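Local coordinates for Mab-21 domain-containing protein (Tribolium castaneum, PDB 7LT2) that senses cytoplasmic double-stranded RNA and, as a nucleotidyltransferase of innate immunity, makes the cyclic dinucleotide 2',3'-cGAMP from ATP and GTP, at residues E89-G94 and G237-L242; V96-N101 and D127-G132; K204-G209 and L242-Q247; F198-D203 and F222-K227. All coordinates share one frame; numbering follows the deposited sequence.

Contact 1 (E89-G94 and G237-L242); sequences ESNVPG and GRYWSL
Tyr239 pushes its phenol into the bend of the loop 89-94, and Ser90, Asn91 and Val92 close round one side of the ring. The phenol OH is hydrogen-bonded to Asn91 OD1 (2.7 Å) and also to Asn234 O, two carbonyls that share its one proton; toward Asn91 it lies in the carbonyl plane, on a lone pair, with a C=O...O angle of 122°. Amide and ring planes are only 12° apart. Asn91 reaches this place with CG between its backbone N and carbonyl carbon (chi1 48°), which carries the amide across to the edge of the tyrosine ring. Its ND2 donates to a water, 2.9 Å from the nitrogen, that gives a weak bond to the tyrosine oxygen. Ser90 OG lies near the ring plane, 3.5 Å from Tyr239 CE2, while accepting from Val92 N in an ST turn. Val92 CG2 crosses to the same ring carbon, CE2, at 3.7 Å. The loop is the hairpin connection between strands 85-89 and 95-100 of the nucleotidyltransferase sheet, and strand 240-243, neighbour of 95-100, begins just past Tyr239. Trp97 of strand 95-100 meets the tyrosine ring edge-to-face. At the far end a water links the two backbones: it donates to Gly94 O (2.6 Å) and accepts from Leu242 N (3.0 Å). Leu242, inferred by similarity to bind GTP, brings CD1 within 4.1 Å of Gly94 O.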
loop_
_atom_site.group_PDB
_atom_site.type_symbol
_atom_site.label_atom_id
_atom_site.label_comp_id
_atom_site.label_asym_id
_atom_site.label_seq_id
_atom_site.Cartn_x
_atom_site.Cartn_y
_atom_site.Cartn_z
ATOM N N GLU A 89 -11.456 11.292 16.078
ATOM C CA GLU A 89 -10.206 10.659 16.474
ATOM C C GLU A 89 -10.444 9.749 17.672
ATOM O O GLU A 89 -11.030 10.169 18.673
ATOM C CB GLU A 89 -9.169 11.731 16.813
ATOM C CG GLU A 89 -8.893 12.741 15.690
ATOM C CD GLU A 89 -9.847 13.929 15.691
ATOM O OE1 GLU A 89 -10.906 13.857 16.355
ATOM O OE2 GLU A 89 -9.531 14.942 15.027
ATOM N N SER A 90 -9.993 8.499 17.571
ATOM C CA SER A 90 -10.260 7.513 18.608
ATOM C C SER A 90 -9.201 7.581 19.709
ATOM O O SER A 90 -8.212 8.315 19.621
ATOM C CB SER A 90 -10.323 6.105 18.014
ATOM O OG SER A 90 -9.029 5.523 17.934
ATOM N N ASN A 91 -9.407 6.788 20.764
ATOM C CA ASN A 91 -8.472 6.718 21.880
ATOM C C ASN A 91 -7.249 5.853 21.585
ATOM O O ASN A 91 -6.445 5.615 22.495
ATOM C CB ASN A 91 -9.186 6.205 23.137
ATOM C CG ASN A 91 -10.024 4.965 22.874
ATOM O OD1 ASN A 91 -9.875 4.301 21.847
ATOM N ND2 ASN A 91 -10.917 4.647 23.809
ATOM N N VAL A 92 -7.090 5.380 20.354
ATOM C CA VAL A 92 -5.888 4.687 19.914
ATOM C C VAL A 92 -5.266 5.521 18.797
ATOM O O VAL A 92 -5.876 5.676 17.736
ATOM C CB VAL A 92 -6.179 3.260 19.425
ATOM C CG1 VAL A 92 -4.887 2.579 18.986
ATOM C CG2 VAL A 92 -6.874 2.452 20.518
ATOM N N PRO A 93 -4.071 6.081 18.989
ATOM C CA PRO A 93 -3.506 6.987 17.977
ATOM C C PRO A 93 -3.398 6.320 16.614
ATOM O O PRO A 93 -2.928 5.187 16.490
ATOM C CB PRO A 93 -2.125 7.336 18.548
ATOM C CG PRO A 93 -2.274 7.149 20.023
ATOM C CD PRO A 93 -3.229 5.998 20.195
ATOM N N GLY A 94 -3.852 7.037 15.584
ATOM C CA GLY A 94 -3.855 6.542 14.225
ATOM C C GLY A 94 -5.172 5.952 13.767
ATOM O O GLY A 94 -5.335 5.701 12.565
ATOM N N GLY A 237 -14.926 -3.568 16.225
ATOM C CA GLY A 237 -15.433 -3.193 14.921
ATOM C C GLY A 237 -15.517 -1.707 14.645
ATOM O O GLY A 237 -15.701 -1.322 13.481
ATOM N N ARG A 238 -15.384 -0.856 15.664
ATOM C CA ARG A 238 -15.514 0.583 15.458
ATOM C C ARG A 238 -14.236 1.253 14.976
ATOM O O ARG A 238 -14.302 2.386 14.488
ATOM C CB ARG A 238 -15.947 1.275 16.749
ATOM C CG ARG A 238 -17.431 1.324 16.962
ATOM C CD ARG A 238 -17.761 2.385 17.984
ATOM N NE ARG A 238 -19.077 2.176 18.567
ATOM C CZ ARG A 238 -19.540 2.840 19.614
ATOM N NH1 ARG A 238 -18.811 3.760 20.225
ATOM N NH2 ARG A 238 -20.764 2.576 20.059
ATOM N N TYR A 239 -13.083 0.605 15.120
ATOM C CA TYR A 239 -11.798 1.254 14.886
ATOM C C TYR A 239 -11.374 1.084 13.433
ATOM O O TYR A 239 -11.161 -0.041 12.967
ATOM C CB TYR A 239 -10.730 0.692 15.826
ATOM C CG TYR A 239 -10.913 1.100 17.267
ATOM C CD1 TYR A 239 -11.809 0.429 18.085
ATOM C CD2 TYR A 239 -10.190 2.157 17.813
ATOM C CE1 TYR A 239 -11.984 0.792 19.409
ATOM C CE2 TYR A 239 -10.357 2.529 19.142
ATOM C CZ TYR A 239 -11.261 1.841 19.932
ATOM O OH TYR A 239 -11.442 2.194 21.254
ATOM N N TRP A 240 -11.240 2.205 12.730
ATOM C CA TRP A 240 -10.787 2.243 11.347
ATOM C C TRP A 240 -9.402 2.869 11.274
ATOM O O TRP A 240 -9.088 3.784 12.042
ATOM C CB TRP A 240 -11.757 3.049 10.481
ATOM C CG TRP A 240 -13.072 2.382 10.296
ATOM C CD1 TRP A 240 -14.060 2.247 11.226
ATOM C CD2 TRP A 240 -13.551 1.750 9.104
ATOM N NE1 TRP A 240 -15.126 1.569 10.690
ATOM C CE2 TRP A 240 -14.843 1.254 9.388
ATOM C CE3 TRP A 240 -13.018 1.552 7.829
ATOM C CZ2 TRP A 240 -15.606 0.571 8.441
ATOM C CZ3 TRP A 240 -13.780 0.880 6.885
ATOM C CH2 TRP A 240 -15.059 0.395 7.200
ATOM N N SER A 241 -8.579 2.374 10.353
ATOM C CA SER A 241 -7.287 2.979 10.063
ATOM C C SER A 241 -7.454 4.098 9.044
ATOM O O SER A 241 -8.360 4.070 8.212
ATOM C CB SER A 241 -6.301 1.948 9.512
ATOM O OG SER A 241 -6.055 0.908 10.436
ATOM N N LEU A 242 -6.557 5.076 9.102
ATOM C CA LEU A 242 -6.509 6.146 8.117
ATOM C C LEU A 242 -5.500 5.801 7.036
ATOM O O LEU A 242 -4.428 5.257 7.321
ATOM C CB LEU A 242 -6.131 7.476 8.765
ATOM C CG LEU A 242 -7.209 8.107 9.639
ATOM C CD1 LEU A 242 -6.579 9.073 10.605
ATOM C CD2 LEU A 242 -8.249 8.818 8.782
HETATM O O HOH W 1 -13.102 2.778 24.112
HETATM O O HOH W 2 -3.880 5.109 10.462
#

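Contact 2 (V96-N101 and D127-G132); sequences VWLKLN and DFLDTG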
loop_
_atom_site.group_PDB
_atom_site.type_symbol
_atom_site.label_atom_id
_atom_site.label_comp_id
_atom_site.label_asym_id
_atom_site.label_seq_id
_atom_site.Cartn_x
_atom_site.Cartn_y
_atom_site.Cartn_z
ATOM N N VAL A 96 -9.630 5.927 13.927
ATOM C CA VAL A 96 -10.766 6.831 14.028
ATOM C C VAL A 96 -12.055 6.026 14.120
ATOM O O VAL A 96 -12.112 4.845 13.768
ATOM C CB VAL A 96 -10.836 7.808 12.835
ATOM C CG1 VAL A 96 -9.560 8.650 12.747
ATOM C CG2 VAL A 96 -11.071 7.043 11.538
ATOM N N TRP A 97 -13.096 6.691 14.612
ATOM C CA TRP A 97 -14.462 6.198 14.551
ATOM C C TRP A 97 -15.249 7.039 13.555
ATOM O O TRP A 97 -14.932 8.210 13.321
ATOM C CB TRP A 97 -15.141 6.252 15.924
ATOM C CG TRP A 97 -14.569 5.304 16.931
ATOM C CD1 TRP A 97 -13.576 4.393 16.733
ATOM C CD2 TRP A 97 -14.966 5.173 18.303
ATOM N NE1 TRP A 97 -13.329 3.701 17.895
ATOM C CE2 TRP A 97 -14.168 4.162 18.874
ATOM C CE3 TRP A 97 -15.918 5.814 19.104
ATOM C CZ2 TRP A 97 -14.291 3.776 20.209
ATOM C CZ3 TRP A 97 -16.039 5.428 20.431
ATOM C CH2 TRP A 97 -15.230 4.420 20.968
ATOM N N LEU A 98 -16.279 6.436 12.970
ATOM C CA LEU A 98 -17.108 7.114 11.981
ATOM C C LEU A 98 -18.562 6.803 12.290
ATOM O O LEU A 98 -18.966 5.638 12.266
ATOM C CB LEU A 98 -16.739 6.671 10.559
ATOM C CG LEU A 98 -17.170 7.512 9.347
ATOM C CD1 LEU A 98 -18.656 7.387 9.053
ATOM C CD2 LEU A 98 -16.789 8.976 9.518
ATOM N N LYS A 99 -19.348 7.835 12.578
ATOM C CA LYS A 99 -20.765 7.653 12.843
ATOM C C LYS A 99 -21.574 8.557 11.926
ATOM O O LYS A 99 -21.083 9.562 11.407
ATOM C CB LYS A 99 -21.111 7.932 14.319
ATOM C CG LYS A 99 -20.762 9.324 14.811
ATOM C CD LYS A 99 -21.305 9.542 16.220
ATOM C CE LYS A 99 -20.651 10.737 16.898
ATOM N NZ LYS A 99 -20.899 12.016 16.176
ATOM N N LEU A 100 -22.822 8.169 11.706
ATOM C CA LEU A 100 -23.741 8.929 10.870
ATOM C C LEU A 100 -24.795 9.561 11.767
ATOM O O LEU A 100 -25.419 8.868 12.578
ATOM C CB LEU A 100 -24.405 8.039 9.813
ATOM C CG LEU A 100 -23.587 7.498 8.632
ATOM C CD1 LEU A 100 -22.565 6.453 9.066
ATOM C CD2 LEU A 100 -24.514 6.923 7.569
ATOM N N ASN A 101 -24.984 10.873 11.630
ATOM C CA ASN A 101 -25.939 11.593 12.467
ATOM C C ASN A 101 -27.299 11.808 11.812
ATOM O O ASN A 101 -28.219 12.281 12.489
ATOM C CB ASN A 101 -25.364 12.954 12.883
ATOM C CG ASN A 101 -24.330 12.841 13.991
ATOM O OD1 ASN A 101 -24.303 11.863 14.736
ATOM N ND2 ASN A 101 -23.478 13.852 14.108
ATOM N N ASP A 127 -25.318 3.667 14.856
ATOM C CA ASP A 127 -24.963 4.054 13.485
ATOM C C ASP A 127 -23.468 4.336 13.338
ATOM O O ASP A 127 -23.058 5.242 12.608
ATOM C CB ASP A 127 -25.793 5.249 13.012
ATOM C CG ASP A 127 -27.213 4.859 12.635
ATOM O OD1 ASP A 127 -27.500 3.644 12.572
ATOM O OD2 ASP A 127 -28.044 5.764 12.402
ATOM N N PHE A 128 -22.645 3.549 14.027
ATOM C CA PHE A 128 -21.205 3.576 13.810
ATOM C C PHE A 128 -20.848 2.640 12.665
ATOM O O PHE A 128 -21.340 1.509 12.607
ATOM C CB PHE A 128 -20.445 3.168 15.069
ATOM C CG PHE A 128 -20.293 4.273 16.072
ATOM C CD1 PHE A 128 -19.211 5.133 16.010
ATOM C CD2 PHE A 128 -21.230 4.448 17.082
ATOM C CE1 PHE A 128 -19.062 6.151 16.936
ATOM C CE2 PHE A 128 -21.084 5.465 18.010
ATOM C CZ PHE A 128 -20.002 6.317 17.936
ATOM N N LEU A 129 -20.005 3.121 11.756
ATOM C CA LEU A 129 -19.474 2.278 10.693
ATOM C C LEU A 129 -18.666 1.141 11.300
ATOM O O LEU A 129 -17.801 1.367 12.149
ATOM C CB LEU A 129 -18.588 3.102 9.759
ATOM C CG LEU A 129 -19.053 3.448 8.345
ATOM C CD1 LEU A 129 -17.879 4.026 7.546
ATOM C CD2 LEU A 129 -19.664 2.247 7.629
ATOM N N ASP A 130 -18.935 -0.084 10.856
ATOM C CA ASP A 130 -18.350 -1.272 11.465
ATOM C C ASP A 130 -17.427 -1.964 10.468
ATOM O O ASP A 130 -17.839 -2.268 9.346
ATOM C CB ASP A 130 -19.455 -2.221 11.949
ATOM C CG ASP A 130 -18.918 -3.391 12.745
ATOM O OD1 ASP A 130 -18.355 -4.316 12.132
ATOM O OD2 ASP A 130 -19.055 -3.381 13.986
ATOM N N THR A 131 -16.183 -2.223 10.888
ATOM C CA THR A 131 -15.202 -2.817 9.980
ATOM C C THR A 131 -15.582 -4.243 9.603
ATOM O O THR A 131 -15.481 -4.626 8.433
ATOM C CB THR A 131 -13.805 -2.795 10.605
ATOM O OG1 THR A 131 -13.819 -3.504 11.850
ATOM C CG2 THR A 131 -13.337 -1.375 10.840
ATOM N N GLY A 132 -16.009 -5.046 10.578
ATOM C CA GLY A 132 -16.370 -6.422 10.278
ATOM C C GLY A 132 -17.553 -6.526 9.335
ATOM O O GLY A 132 -17.543 -7.327 8.398
HETATM O O HOH W 3 -16.734 3.558 13.625
HETATM O O HOH W 4 -27.999 8.386 11.534
#
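With chi1 at 59°, Lys99 sends CG between its backbone N and carbonyl carbon, and Phe128 turns its own CG away from the carbonyl carbon (chi1 -81°); together these settings lay the lysine's aliphatic chain along the phenyl ring. Lys99 CB sits over one face as a CH-pi contact, 3.9 Å from the ring centroid and offset toward the rim, and CD follows at 3.9 Å from Phe128 CZ. Trp97 comes to the same ring obliquely, its CE3 3.8 Å from Phe128 CE1 and its six-membered ring turned 85° from the phenyl plane. Arg238 makes cation-pi contacts with both aromatics. The backbones of Lys99 and Phe128 form a single bridge, which lets the loop leading into helix 131-147 run beside strand 95-100 of the nucleotidyltransferase sheet. Leu129 N bonds to Leu98 O (2.8 Å), and Leu100 N binds Asp127 O (3.1 Å). Leu98 and Leu129 run alongside each other in the same direction, their CD1 methyls touching. A water donates both to Leu100 O and to Asp127 OD2, while Asp127 OD1 pairs with Arg119 in a salt bridge. Farther on, Asp130 N-caps the helix, its OD1 accepting from Lys133 N.

Contact 3 (K204-G209 and L242-Q247); sequences KWPING and LSFQEQ
Trp205 and Pro206 form a notch that receives the ring of Phe244, the N-cap residue between strand 240-243 and helix 245-251 in the nucleotidyltransferase domain. The indole is the broad wall. Phe244 CE1 lies over one of its faces, 3.4 Å above the plane and displaced toward the rim. Because the two planes are inclined by 34°, the rings meet obliquely, with Trp205 CH2 coming to 3.3 Å from Phe244 CD1. Pro206 closes the end of the notch, its CG at the edge of the phenyl ring, 4.2 Å from Phe244 CZ and 4.0 Å from Leu242 CD1. The indole swings out with CG opposite its own backbone N (chi1 -170°), and NE1 is held by Arg211 O. Residues 242-247 belong to a segment inferred by similarity to bind GTP, with 245-247 also assigned to ATP; the loop 204-209 would then lie behind a probable nucleotide site. Gln247 bends at chi2 (81°) so that its carboxamide meets the rim of the indole with the planes almost perpendicular; its NE2 donates to Lys219 O and Glu221 O while lying 3.7 Å from Trp205 CZ3.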
loop_
_atom_site.group_PDB
_atom_site.type_symbol
_atom_site.label_atom_id
_atom_site.label_comp_id
_atom_site.label_asym_id
_atom_site.label_seq_id
_atom_site.Cartn_x
_atom_site.Cartn_y
_atom_site.Cartn_z
ATOM N N LYS A 204 -13.242 16.821 6.453
ATOM C CA LYS A 204 -13.275 15.796 7.485
ATOM C C LYS A 204 -11.885 15.389 7.960
ATOM O O LYS A 204 -11.778 14.496 8.807
ATOM C CB LYS A 204 -14.028 14.562 6.974
ATOM C CG LYS A 204 -15.354 14.886 6.295
ATOM C CD LYS A 204 -16.253 15.723 7.192
ATOM C CE LYS A 204 -17.408 16.328 6.404
ATOM N NZ LYS A 204 -18.267 17.198 7.252
ATOM N N TRP A 205 -10.837 16.022 7.441
ATOM C CA TRP A 205 -9.470 15.660 7.801
ATOM C C TRP A 205 -9.266 15.814 9.308
ATOM O O TRP A 205 -9.611 16.862 9.870
ATOM C CB TRP A 205 -8.488 16.543 7.030
ATOM C CG TRP A 205 -7.038 16.138 7.126
ATOM C CD1 TRP A 205 -6.202 16.324 8.189
ATOM C CD2 TRP A 205 -6.250 15.514 6.102
ATOM N NE1 TRP A 205 -4.950 15.836 7.898
ATOM C CE2 TRP A 205 -4.953 15.334 6.624
ATOM C CE3 TRP A 205 -6.519 15.084 4.799
ATOM C CZ2 TRP A 205 -3.924 14.744 5.887
ATOM C CZ3 TRP A 205 -5.494 14.494 4.068
ATOM C CH2 TRP A 205 -4.214 14.337 4.613
ATOM N N PRO A 206 -8.716 14.808 9.990
ATOM C CA PRO A 206 -8.601 14.882 11.457
ATOM C C PRO A 206 -7.586 15.930 11.892
ATOM O O PRO A 206 -6.539 16.102 11.263
ATOM C CB PRO A 206 -8.148 13.468 11.848
ATOM C CG PRO A 206 -7.458 12.946 10.624
ATOM C CD PRO A 206 -8.215 13.530 9.456
ATOM N N ILE A 207 -7.901 16.632 12.986
ATOM C CA ILE A 207 -7.023 17.702 13.456
ATOM C C ILE A 207 -6.417 17.388 14.822
ATOM O O ILE A 207 -5.315 17.850 15.137
ATOM C CB ILE A 207 -7.756 19.059 13.493
ATOM C CG1 ILE A 207 -8.905 19.039 14.498
ATOM C CG2 ILE A 207 -8.262 19.446 12.107
ATOM C CD1 ILE A 207 -9.570 20.389 14.681
ATOM N N ASN A 208 -7.116 16.608 15.644
ATOM C CA ASN A 208 -6.693 16.410 17.033
ATOM C C ASN A 208 -5.521 15.437 17.075
ATOM O O ASN A 208 -5.697 14.220 17.134
ATOM C CB ASN A 208 -7.852 15.911 17.888
ATOM C CG ASN A 208 -7.521 15.902 19.366
ATOM O OD1 ASN A 208 -6.482 16.415 19.785
ATOM N ND2 ASN A 208 -8.410 15.329 20.169
ATOM N N GLY A 209 -4.306 15.986 17.068
ATOM C CA GLY A 209 -3.099 15.187 17.111
ATOM C C GLY A 209 -2.613 14.684 15.771
ATOM O O GLY A 209 -1.698 13.853 15.733
ATOM N N LEU A 242 -6.557 5.076 9.102
ATOM C CA LEU A 242 -6.509 6.146 8.117
ATOM C C LEU A 242 -5.500 5.801 7.036
ATOM O O LEU A 242 -4.428 5.257 7.321
ATOM C CB LEU A 242 -6.131 7.476 8.765
ATOM C CG LEU A 242 -7.209 8.107 9.639
ATOM C CD1 LEU A 242 -6.579 9.073 10.605
ATOM C CD2 LEU A 242 -8.249 8.818 8.782
ATOM N N SER A 243 -5.848 6.109 5.794
ATOM C CA SER A 243 -4.915 5.999 4.683
ATOM C C SER A 243 -4.666 7.389 4.114
ATOM O O SER A 243 -5.577 8.023 3.568
ATOM C CB SER A 243 -5.424 5.056 3.601
ATOM O OG SER A 243 -4.514 5.052 2.511
ATOM N N PHE A 244 -3.431 7.859 4.263
ATOM C CA PHE A 244 -2.947 9.059 3.601
ATOM C C PHE A 244 -1.967 8.697 2.487
ATOM O O PHE A 244 -1.068 9.476 2.155
ATOM C CB PHE A 244 -2.315 10.001 4.623
ATOM C CG PHE A 244 -3.255 10.400 5.738
ATOM C CD1 PHE A 244 -4.369 11.180 5.470
ATOM C CD2 PHE A 244 -3.030 9.990 7.043
ATOM C CE1 PHE A 244 -5.245 11.548 6.485
ATOM C CE2 PHE A 244 -3.896 10.355 8.065
ATOM C CZ PHE A 244 -5.008 11.137 7.784
ATOM N N GLN A 245 -2.149 7.505 1.904
ATOM C CA GLN A 245 -1.227 7.004 0.888
ATOM C C GLN A 245 -1.235 7.855 -0.374
ATOM O O GLN A 245 -0.226 7.908 -1.085
ATOM C CB GLN A 245 -1.573 5.565 0.513
ATOM C CG GLN A 245 -1.442 4.551 1.628
ATOM C CD GLN A 245 -1.988 3.202 1.208
ATOM O OE1 GLN A 245 -1.262 2.372 0.658
ATOM N NE2 GLN A 245 -3.282 2.983 1.447
ATOM N N GLU A 246 -2.362 8.494 -0.696
ATOM C CA GLU A 246 -2.369 9.348 -1.877
ATOM C C GLU A 246 -1.456 10.550 -1.678
ATOM O O GLU A 246 -0.723 10.940 -2.596
ATOM C CB GLU A 246 -3.795 9.791 -2.212
ATOM C CG GLU A 246 -3.933 10.305 -3.646
ATOM C CD GLU A 246 -5.265 9.941 -4.277
ATOM O OE1 GLU A 246 -6.233 9.697 -3.529
ATOM O OE2 GLU A 246 -5.340 9.897 -5.522
ATOM N N GLN A 247 -1.457 11.123 -0.472
ATOM C CA GLN A 247 -0.564 12.238 -0.167
ATOM C C GLN A 247 0.884 11.777 -0.033
ATOM O O GLN A 247 1.802 12.476 -0.477
ATOM C CB GLN A 247 -1.022 12.936 1.112
ATOM C CG GLN A 247 -2.324 13.720 0.953
ATOM C CD GLN A 247 -3.563 12.846 1.040
ATOM O OE1 GLN A 247 -3.507 11.702 1.505
ATOM N NE2 GLN A 247 -4.694 13.384 0.597
#

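Contact 4 (F198-D203 and F222-K227); sequences FVFSGD and FFIVPK
Phe198 and Ile224 face each other in a hydrogen-bonded antiparallel pair, with Ile224 N to Phe198 O at 2.8 Å and Phe198 N to Ile224 O at 3.2 Å. Phe200 and Phe222 repeat the pattern: Phe200 N bonds to Phe222 O (2.9 Å), and Phe222 N returns one to Phe200 O. Between them Val199 and Phe223 make the non-hydrogen-bonded pair, their CA atoms 4.0 Å apart, and Phe198 O lies close to Phe223 CB. The side chains of Phe198, Phe200, Phe222 and Ile224 share one face of the sheet. There Ile224 CD1 comes to the edge of the Phe200 ring, 3.8 Å from CE2, while CG1 packs on Phe198 CB. Phe222 has CG between its backbone N and carbonyl carbon (chi1 67°), which folds its ring toward the other strand: CZ lies 4.0 Å from Phe200 CB, CE1 is 3.6 Å from Ser201 O, and the two phenyl planes are 35° apart. This is the strand pair at the end of the long strand 188-200, in the central sheet of the nucleotidyltransferase domain, and strand 240-243 continues it beyond 222-225. Phe223 O accepts from Ser243 N of that next strand. Further out, Leu242 and Trp205 touch the Phe222 ring, and Leu129 packs against Phe198. On the opposite face Val199 and Phe223 rest on Leu76 of strand 70-77, whose neighbour Leu77 bonds to the backbone of Val199.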
loop_
_atom_site.group_PDB
_atom_site.type_symbol
_atom_site.label_atom_id
_atom_site.label_comp_id
_atom_site.label_asym_id
_atom_site.label_seq_id
_atom_site.Cartn_x
_atom_site.Cartn_y
_atom_site.Cartn_z
ATOM N N PHE A 198 -13.743 3.757 2.837
ATOM C CA PHE A 198 -14.643 4.902 2.764
ATOM C C PHE A 198 -13.830 6.181 2.619
ATOM O O PHE A 198 -12.899 6.418 3.396
ATOM C CB PHE A 198 -15.561 4.970 3.987
ATOM C CG PHE A 198 -16.686 3.978 3.935
ATOM C CD1 PHE A 198 -17.880 4.297 3.309
ATOM C CD2 PHE A 198 -16.540 2.718 4.485
ATOM C CE1 PHE A 198 -18.916 3.377 3.253
ATOM C CE2 PHE A 198 -17.567 1.799 4.428
ATOM C CZ PHE A 198 -18.754 2.126 3.812
ATOM N N VAL A 199 -14.189 7.000 1.625
ATOM C CA VAL A 199 -13.418 8.181 1.240
ATOM C C VAL A 199 -14.161 9.441 1.669
ATOM O O VAL A 199 -15.398 9.491 1.641
ATOM C CB VAL A 199 -13.124 8.191 -0.278
ATOM C CG1 VAL A 199 -14.412 8.232 -1.102
ATOM C CG2 VAL A 199 -12.187 9.347 -0.642
ATOM N N PHE A 200 -13.403 10.452 2.085
ATOM C CA PHE A 200 -13.961 11.685 2.625
ATOM C C PHE A 200 -13.261 12.891 2.020
ATOM O O PHE A 200 -12.139 12.796 1.517
ATOM C CB PHE A 200 -13.839 11.719 4.147
ATOM C CG PHE A 200 -14.519 10.570 4.816
ATOM C CD1 PHE A 200 -15.864 10.630 5.109
ATOM C CD2 PHE A 200 -13.817 9.415 5.118
ATOM C CE1 PHE A 200 -16.501 9.565 5.715
ATOM C CE2 PHE A 200 -14.448 8.350 5.722
ATOM C CZ PHE A 200 -15.789 8.424 6.020
ATOM N N SER A 201 -13.945 14.033 2.073
ATOM C CA SER A 201 -13.427 15.290 1.556
ATOM C C SER A 201 -12.567 15.987 2.606
ATOM O O SER A 201 -12.516 15.595 3.777
ATOM C CB SER A 201 -14.568 16.213 1.116
ATOM O OG SER A 201 -15.279 16.710 2.240
ATOM N N GLY A 202 -11.902 17.056 2.168
ATOM C CA GLY A 202 -10.913 17.712 3.005
ATOM C C GLY A 202 -11.458 18.227 4.321
ATOM O O GLY A 202 -10.723 18.300 5.309
ATOM N N ASP A 203 -12.748 18.577 4.361
ATOM C CA ASP A 203 -13.350 19.108 5.581
ATOM C C ASP A 203 -13.304 18.119 6.737
ATOM O O ASP A 203 -13.331 18.540 7.898
ATOM C CB ASP A 203 -14.804 19.509 5.321
ATOM C CG ASP A 203 -14.935 20.542 4.223
ATOM O OD1 ASP A 203 -13.968 21.299 4.005
ATOM O OD2 ASP A 203 -16.007 20.596 3.584
ATOM N N PHE A 222 -9.062 11.813 1.526
ATOM C CA PHE A 222 -8.379 10.730 2.218
ATOM C C PHE A 222 -9.416 9.650 2.480
ATOM O O PHE A 222 -10.616 9.866 2.296
ATOM C CB PHE A 222 -7.749 11.207 3.528
ATOM C CG PHE A 222 -8.756 11.607 4.558
ATOM C CD1 PHE A 222 -9.408 12.827 4.472
ATOM C CD2 PHE A 222 -9.067 10.756 5.605
ATOM C CE1 PHE A 222 -10.350 13.194 5.412
ATOM C CE2 PHE A 222 -10.012 11.119 6.554
ATOM C CZ PHE A 222 -10.654 12.340 6.457
ATOM N N PHE A 223 -8.970 8.473 2.911
ATOM C CA PHE A 223 -9.946 7.425 3.164
ATOM C C PHE A 223 -9.575 6.627 4.403
ATOM O O PHE A 223 -8.458 6.709 4.923
ATOM C CB PHE A 223 -10.148 6.503 1.939
ATOM C CG PHE A 223 -8.888 5.891 1.369
ATOM C CD1 PHE A 223 -8.135 6.570 0.422
ATOM C CD2 PHE A 223 -8.516 4.601 1.716
ATOM C CE1 PHE A 223 -6.998 5.990 -0.134
ATOM C CE2 PHE A 223 -7.390 4.010 1.165
ATOM C CZ PHE A 223 -6.626 4.709 0.240
ATOM N N ILE A 224 -10.566 5.899 4.910
ATOM C CA ILE A 224 -10.386 5.031 6.065
ATOM C C ILE A 224 -10.430 3.589 5.592
ATOM O O ILE A 224 -11.128 3.242 4.630
ATOM C CB ILE A 224 -11.429 5.287 7.177
ATOM C CG1 ILE A 224 -12.854 4.980 6.691
ATOM C CG2 ILE A 224 -11.287 6.711 7.708
ATOM C CD1 ILE A 224 -13.947 5.165 7.778
ATOM N N VAL A 225 -9.665 2.749 6.277
ATOM C CA VAL A 225 -9.395 1.372 5.869
ATOM C C VAL A 225 -9.830 0.455 7.006
ATOM O O VAL A 225 -9.565 0.760 8.179
ATOM C CB VAL A 225 -7.907 1.192 5.522
ATOM C CG1 VAL A 225 -7.592 -0.244 5.158
ATOM C CG2 VAL A 225 -7.518 2.113 4.372
ATOM N N PRO A 226 -10.505 -0.671 6.718
ATOM C CA PRO A 226 -11.064 -1.504 7.797
ATOM C C PRO A 226 -10.051 -2.423 8.458
ATOM O O PRO A 226 -10.342 -3.598 8.704
ATOM C CB PRO A 226 -12.150 -2.312 7.077
ATOM C CG PRO A 226 -11.622 -2.456 5.682
ATOM C CD PRO A 226 -10.863 -1.182 5.384
ATOM N N LYS A 227 -8.868 -1.902 8.759
ATOM C CA LYS A 227 -7.845 -2.647 9.479
ATOM C C LYS A 227 -7.880 -2.218 10.940
ATOM O O LYS A 227 -7.607 -1.055 11.258
ATOM C CB LYS A 227 -6.459 -2.409 8.874
ATOM C CG LYS A 227 -5.367 -3.232 9.531
ATOM C CD LYS A 227 -4.108 -3.320 8.681
ATOM C CE LYS A 227 -3.322 -2.023 8.693
ATOM N NZ LYS A 227 -1.859 -2.272 8.550
#

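In the fold
From the N terminus, the hairpin loop 89-94 opens contact 1, which closes only when the chain returns at 237-242, the widest loop of the four. Contacts 2 and 4 nest within it in series: 96-101 meets 127-132 at the start of helix 131-147, and later 198-203 meets 222-227. Contact 3 crosses both contact 1, with which it shares Leu242, and contact 4, since 204-209 lies between the segments of contact 4 while 242-247 lies beyond them. Strands 95-100, 240-243, 222-225 and 188-200 follow one another in the same sheet. Between contacts, Leu98 packs on Phe200, and Glu89 OE2 accepts from the backbone N of Ile207 and Asn208.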